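Local coordinates for protein xylulose kinase (Escherichia coli, PDB 2ITM) that phosphorylates D-xylulose to D-xylulose 5-phosphate at the expense of ATP, working as a homodimeric sugar kinase of the FGGY family, at residues 71-77 and 228-234; 167-173 and 277-281. All coordinates share one frame; numbering follows the deposited sequence.

From the N terminus, the chain first passes residues 71-77, at the end of a central strand of the N-terminal domain. It next builds the short helix within 167-173 and returns at 228-234 to lie beside 71-77, so that contact 1 closes a loop of about 150 residues within one domain. Contact 2 closes after the chain has gone on to 277-281 in the C-terminal domain, joining the two domains. The two loops cross, since their segments alternate along the chain. They also touch: Ser169 OG of contact 2 meets Gly232 N of contact 1 at 2.9 Å, a probable hydrogen bond that links the capped helix to the sugar site.

Contact 1 (71-77 and 228-234); sequences LGIAGQM and VAGGGDN. With XUL (D-xylulose), chain C.
The D-xylulose site of this FGGY kinase lies at the ends of two parallel strands of the N-terminal actin-like ATPase domain, where Met77 and Asp233 meet the sugar from neighbouring segments. Further back, Val228 N donates to Leu71 O at 3.0 Å, in a nearly straight bond. The pairing then slackens: Gly231 N to Ile73 O and Gly75 N to Gly231 O are weak bonds, joined by CA-H...O contacts from Gly230 to Ile73 O and from Ala74 to Gly231 O. With no side chain at Gly230, its CA lies directly against Ile73 O, 3.0 Å away. Val228 lays its CG2 branch over Gly72 CA, with helix 424-436 packing on the same side chain.

At the sugar end, Asp233 N, in the first turn of helix 233-241, bonds to Gly75 O at 2.9 Å, standing above the carbonyl plane instead of on a lone pair. With chi1 at 60°, the carboxylate of Asp233 is folded back between its own N and carbonyl carbon; CB rests against Gly75 O and OD2 takes the hydrogen bond from O5 of xylulose at 2.9 Å. Met77 N donates to the same O5 at 2.8 Å, almost straight, while the Met77 side chain runs beside the sugar and its CG lies 3.4 Å from Asp233 OD1. The Met77 and Asn234 side chains cross at about a right angle, with Met77 SD 3.4 Å from Asn234 ND2. His78 supplies a further hydrogen bond to the sugar.

O5, the hydroxyl that becomes phosphorylated, is thus gripped as acceptor by a backbone N-H and as donor by the carboxylate of Asp233, a geometry consistent with the inferred role of Asp233 as proton acceptor.

Contact 2 (167-173 and 277-281); sequences DMSDAAG and FCHAL
Ser169, in the first turn of helix 168-172, turns its CB onto the backbone at the end of strand 275-278, 3.3 Å from Cys278 O. That carbonyl also receives a CA-H...O contact from Ser169 CA. The hydroxyl is set by chi1 of 80°, which tucks OG between the backbone N and the carbonyl carbon and turns it back to the start of the helix. There Ser169 OG donates to the syn lone pair of Asp167 OD1 at 2.6 Å, and on the other segment it faces the methyl group of Ala280.

Asp167 is the N-cap of this helix. Its OD1 also accepts from Ser169 N at 2.9 Å, from above the carboxylate plane, and weakly from Asp170 N, while OD2 forms a salt bridge with Lys153. Ser169 OG is hydrogen-bonded to Gly232 N as well, and its bonds to Asp167 and Gly232 together hold the hydroxyl in place.

Cys278 aims CB at the same helix, 3.4 Å from Met168 O and 3.6 Å from Met168 CB. Beyond CB the methionine bends at chi2 (-64°), and its end leads away from the strand to pack against Leu202. One turn on, the Ala172 methyl meets the Phe277 ring obliquely, with CB 3.6 Å from CD2; Gly173 CA approaches CE2 of the same ring at 4.0 Å. The nearest atoms of the Phe277 side chain and the bound xylulose are about 4 Å apart, and Gly173 O accepts from His78, a substrate-binding residue.

No hydrogen bond crosses between the segments; the fit combines apolar side-chain pairs with CB atoms set against backbone. It joins a capped helix of the N-terminal domain to an outermost sheet strand of the C-terminal domain, beside the sugar site in the interdomain cleft of the FGGY kinase fold.

Contact 1 (71-77 and 228-234)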
loop_
_atom_site.group_PDB
_atom_site.type_symbol
_atom_site.label_atom_id
_atom_site.label_comp_id
_atom_site.label_asym_id
_atom_site.label_seq_id
_atom_site.Cartn_x
_atom_site.Cartn_y
_atom_site.Cartn_z
ATOM N N LEU A 71 -31.325 -10.715 -38.978
ATOM C CA LEU A 71 -30.062 -10.822 -38.260
ATOM C C LEU A 71 -29.426 -9.471 -37.933
ATOM O O LEU A 71 -29.364 -8.587 -38.770
ATOM C CB LEU A 71 -29.085 -11.701 -39.020
ATOM C CG LEU A 71 -27.711 -11.893 -38.399
ATOM C CD1 LEU A 71 -27.077 -13.200 -38.802
ATOM C CD2 LEU A 71 -26.824 -10.740 -38.764
ATOM N N GLY A 72 -28.950 -9.349 -36.703
ATOM C CA GLY A 72 -28.264 -8.168 -36.230
ATOM C C GLY A 72 -26.852 -8.423 -35.751
ATOM O O GLY A 72 -26.520 -9.503 -35.317
ATOM N N ILE A 73 -26.030 -7.388 -35.834
ATOM C CA ILE A 73 -24.673 -7.414 -35.317
ATOM C C ILE A 73 -24.374 -6.268 -34.356
ATOM O O ILE A 73 -24.888 -5.168 -34.497
ATOM C CB ILE A 73 -23.624 -7.449 -36.448
ATOM C CG1 ILE A 73 -23.536 -6.100 -37.138
ATOM C CG2 ILE A 73 -23.946 -8.499 -37.449
ATOM C CD1 ILE A 73 -23.387 -6.212 -38.614
ATOM N N ALA A 74 -23.530 -6.558 -33.379
ATOM C CA ALA A 74 -22.872 -5.545 -32.583
ATOM C C ALA A 74 -21.388 -5.867 -32.428
ATOM O O ALA A 74 -20.964 -6.971 -32.733
ATOM C CB ALA A 74 -23.505 -5.451 -31.208
ATOM N N GLY A 75 -20.618 -4.900 -31.960
ATOM C CA GLY A 75 -19.176 -4.976 -32.037
ATOM C C GLY A 75 -18.401 -4.058 -31.116
ATOM O O GLY A 75 -18.824 -2.958 -30.807
ATOM N N GLN A 76 -17.249 -4.543 -30.690
ATOM C CA GLN A 76 -16.194 -3.702 -30.173
ATOM C C GLN A 76 -16.014 -2.448 -31.020
ATOM O O GLN A 76 -15.874 -2.514 -32.225
ATOM C CB GLN A 76 -14.882 -4.486 -30.046
ATOM C CG GLN A 76 -14.323 -4.998 -31.354
ATOM C CD GLN A 76 -12.874 -5.438 -31.267
ATOM O OE1 GLN A 76 -11.989 -4.633 -31.061
ATOM N NE2 GLN A 76 -12.644 -6.722 -31.449
ATOM N N MET A 77 -16.029 -1.308 -30.359
ATOM C CA MET A 77 -16.090 -0.030 -31.036
ATOM C C MET A 77 -14.701 0.414 -31.504
ATOM O O MET A 77 -13.703 -0.100 -31.044
ATOM C CB MET A 77 -16.724 1.014 -30.120
ATOM C CG MET A 77 -18.089 0.615 -29.557
ATOM S SD MET A 77 -18.684 1.693 -28.265
ATOM C CE MET A 77 -19.070 3.112 -29.215
ATOM N N VAL A 228 -29.580 -5.952 -40.252
ATOM C CA VAL A 228 -29.644 -4.581 -39.778
ATOM C C VAL A 228 -28.270 -3.990 -39.465
ATOM O O VAL A 228 -27.296 -4.705 -39.336
ATOM C CB VAL A 228 -30.608 -4.402 -38.593
ATOM C CG1 VAL A 228 -32.002 -4.895 -38.937
ATOM C CG2 VAL A 228 -30.075 -5.071 -37.362
ATOM N N ALA A 229 -28.217 -2.673 -39.352
ATOM C CA ALA A 229 -26.976 -1.963 -39.083
ATOM C C ALA A 229 -26.340 -2.318 -37.740
ATOM O O ALA A 229 -25.139 -2.351 -37.620
ATOM C CB ALA A 229 -27.191 -0.482 -39.188
ATOM N N GLY A 230 -27.168 -2.572 -36.739
ATOM C CA GLY A 230 -26.691 -2.887 -35.412
ATOM C C GLY A 230 -26.281 -1.675 -34.598
ATOM O O GLY A 230 -26.802 -0.588 -34.774
ATOM N N GLY A 231 -25.332 -1.891 -33.701
ATOM C CA GLY A 231 -24.784 -0.852 -32.834
ATOM C C GLY A 231 -23.384 -1.209 -32.370
ATOM O O GLY A 231 -22.993 -2.368 -32.381
ATOM N N GLY A 232 -22.619 -0.205 -31.969
ATOM C CA GLY A 232 -21.502 -0.437 -31.088
ATOM C C GLY A 232 -21.947 -1.221 -29.874
ATOM O O GLY A 232 -23.105 -1.167 -29.493
ATOM N N ASP A 233 -21.016 -1.944 -29.267
ATOM C CA ASP A 233 -21.341 -2.836 -28.169
ATOM C C ASP A 233 -22.086 -2.196 -26.998
ATOM O O ASP A 233 -23.061 -2.740 -26.524
ATOM C CB ASP A 233 -20.127 -3.640 -27.706
ATOM C CG ASP A 233 -18.983 -2.773 -27.228
ATOM O OD1 ASP A 233 -19.124 -1.543 -27.155
ATOM O OD2 ASP A 233 -17.895 -3.248 -26.898
ATOM N N ASN A 234 -21.633 -1.037 -26.543
ATOM C CA ASN A 234 -22.358 -0.303 -25.520
ATOM C C ASN A 234 -23.797 0.017 -25.907
ATOM O O ASN A 234 -24.718 -0.375 -25.219
ATOM C CB ASN A 234 -21.612 0.961 -25.093
ATOM C CG ASN A 234 -20.280 0.665 -24.452
ATOM O OD1 ASN A 234 -20.188 -0.118 -23.539
ATOM N ND2 ASN A 234 -19.244 1.295 -24.942
HETATM C C1 XUL C . -15.304 3.226 -25.604
HETATM C C2 XUL C . -15.888 1.990 -24.940
HETATM C C3 XUL C . -16.330 0.863 -25.805
HETATM C C4 XUL C . -15.389 -0.272 -25.498
HETATM C C5 XUL C . -15.409 -1.359 -26.553
HETATM O O1 XUL C . -16.319 4.106 -26.011
HETATM O O2 XUL C . -15.492 1.670 -23.625
HETATM O O3 XUL C . -16.082 1.265 -27.121
HETATM O O4 XUL C . -14.122 0.324 -25.450
HETATM O O5 XUL C . -16.277 -0.981 -27.574
#

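Contact 2 (167-173 and 277-281)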
loop_
_atom_site.group_PDB
_atom_site.type_symbol
_atom_site.label_atom_id
_atom_site.label_comp_id
_atom_site.label_asym_id
_atom_site.label_seq_id
_atom_site.Cartn_x
_atom_site.Cartn_y
_atom_site.Cartn_z
ATOM N N ASP A 167 -23.681 1.873 -38.573
ATOM C CA ASP A 167 -24.716 2.569 -37.844
ATOM C C ASP A 167 -24.188 3.804 -37.128
ATOM O O ASP A 167 -23.015 3.953 -36.941
ATOM C CB ASP A 167 -25.402 1.629 -36.864
ATOM C CG ASP A 167 -24.623 1.446 -35.600
ATOM O OD1 ASP A 167 -24.990 2.048 -34.598
ATOM O OD2 ASP A 167 -23.633 0.716 -35.518
ATOM N N MET A 168 -25.097 4.671 -36.713
ATOM C CA MET A 168 -24.747 5.944 -36.093
ATOM C C MET A 168 -23.966 5.828 -34.759
ATOM O O MET A 168 -23.154 6.661 -34.429
ATOM C CB MET A 168 -25.989 6.809 -35.914
ATOM C CG MET A 168 -26.718 7.127 -37.213
ATOM S SD MET A 168 -25.766 8.111 -38.362
ATOM C CE MET A 168 -26.942 8.287 -39.661
ATOM N N SER A 169 -24.241 4.789 -33.989
ATOM C CA SER A 169 -23.586 4.586 -32.719
ATOM C C SER A 169 -22.129 4.162 -32.848
ATOM O O SER A 169 -21.306 4.638 -32.114
ATOM C CB SER A 169 -24.384 3.630 -31.819
ATOM O OG SER A 169 -24.182 2.282 -32.161
ATOM N N ASP A 170 -21.863 3.265 -33.775
ATOM C CA ASP A 170 -20.499 2.854 -34.042
ATOM C C ASP A 170 -19.737 3.965 -34.775
ATOM O O ASP A 170 -18.611 4.277 -34.444
ATOM C CB ASP A 170 -20.497 1.556 -34.862
ATOM C CG ASP A 170 -19.593 0.467 -34.251
ATOM O OD1 ASP A 170 -19.477 -0.596 -34.893
ATOM O OD2 ASP A 170 -18.973 0.582 -33.187
ATOM N N ALA A 171 -20.392 4.552 -35.781
ATOM C CA ALA A 171 -19.824 5.631 -36.565
ATOM C C ALA A 171 -19.427 6.842 -35.716
ATOM O O ALA A 171 -18.432 7.473 -35.987
ATOM C CB ALA A 171 -20.764 6.038 -37.675
ATOM N N ALA A 172 -20.220 7.153 -34.707
ATOM C CA ALA A 172 -19.896 8.235 -33.808
ATOM C C ALA A 172 -18.524 8.038 -33.176
ATOM O O ALA A 172 -17.803 8.989 -32.937
ATOM C CB ALA A 172 -20.948 8.370 -32.761
ATOM N N GLY A 173 -18.171 6.785 -32.927
ATOM C CA GLY A 173 -16.917 6.453 -32.302
ATOM C C GLY A 173 -15.668 6.618 -33.139
ATOM O O GLY A 173 -14.588 6.421 -32.639
ATOM N N PHE A 277 -22.214 10.198 -27.915
ATOM C CA PHE A 277 -22.392 9.552 -29.200
ATOM C C PHE A 277 -23.839 9.500 -29.632
ATOM O O PHE A 277 -24.744 9.725 -28.838
ATOM C CB PHE A 277 -21.841 8.133 -29.160
ATOM C CG PHE A 277 -20.406 8.036 -28.799
ATOM C CD1 PHE A 277 -20.000 7.255 -27.746
ATOM C CD2 PHE A 277 -19.455 8.705 -29.529
ATOM C CE1 PHE A 277 -18.687 7.157 -27.418
ATOM C CE2 PHE A 277 -18.133 8.601 -29.211
ATOM C CZ PHE A 277 -17.745 7.824 -28.159
ATOM N N CYS A 278 -24.058 9.159 -30.892
ATOM C CA CYS A 278 -25.363 8.730 -31.336
ATOM C C CYS A 278 -25.743 7.407 -30.681
ATOM O O CYS A 278 -24.892 6.589 -30.400
ATOM C CB CYS A 278 -25.422 8.637 -32.865
ATOM S SG CYS A 278 -25.098 10.154 -33.771
ATOM N N HIS A 279 -27.027 7.225 -30.423
ATOM C CA HIS A 279 -27.570 5.936 -30.015
ATOM C C HIS A 279 -27.912 5.084 -31.238
ATOM O O HIS A 279 -28.057 5.597 -32.326
ATOM C CB HIS A 279 -28.805 6.145 -29.131
ATOM C CG HIS A 279 -29.157 4.977 -28.266
ATOM N ND1 HIS A 279 -28.476 3.783 -28.304
ATOM C CD2 HIS A 279 -30.117 4.828 -27.330
ATOM C CE1 HIS A 279 -29.005 2.948 -27.433
ATOM N NE2 HIS A 279 -30.005 3.558 -26.830
ATOM N N ALA A 280 -28.050 3.782 -31.034
ATOM C CA ALA A 280 -28.330 2.854 -32.116
ATOM C C ALA A 280 -29.797 2.863 -32.549
ATOM O O ALA A 280 -30.261 1.967 -33.228
ATOM C CB ALA A 280 -27.892 1.454 -31.746
ATOM N N LEU A 281 -30.513 3.883 -32.095
ATOM C CA LEU A 281 -31.868 4.093 -32.569
ATOM C C LEU A 281 -32.039 5.470 -33.172
ATOM O O LEU A 281 -31.272 6.374 -32.903
ATOM C CB LEU A 281 -32.871 3.869 -31.439
ATOM C CG LEU A 281 -32.959 2.471 -30.845
ATOM C CD1 LEU A 281 -33.522 2.502 -29.461
ATOM C CD2 LEU A 281 -33.739 1.526 -31.745
#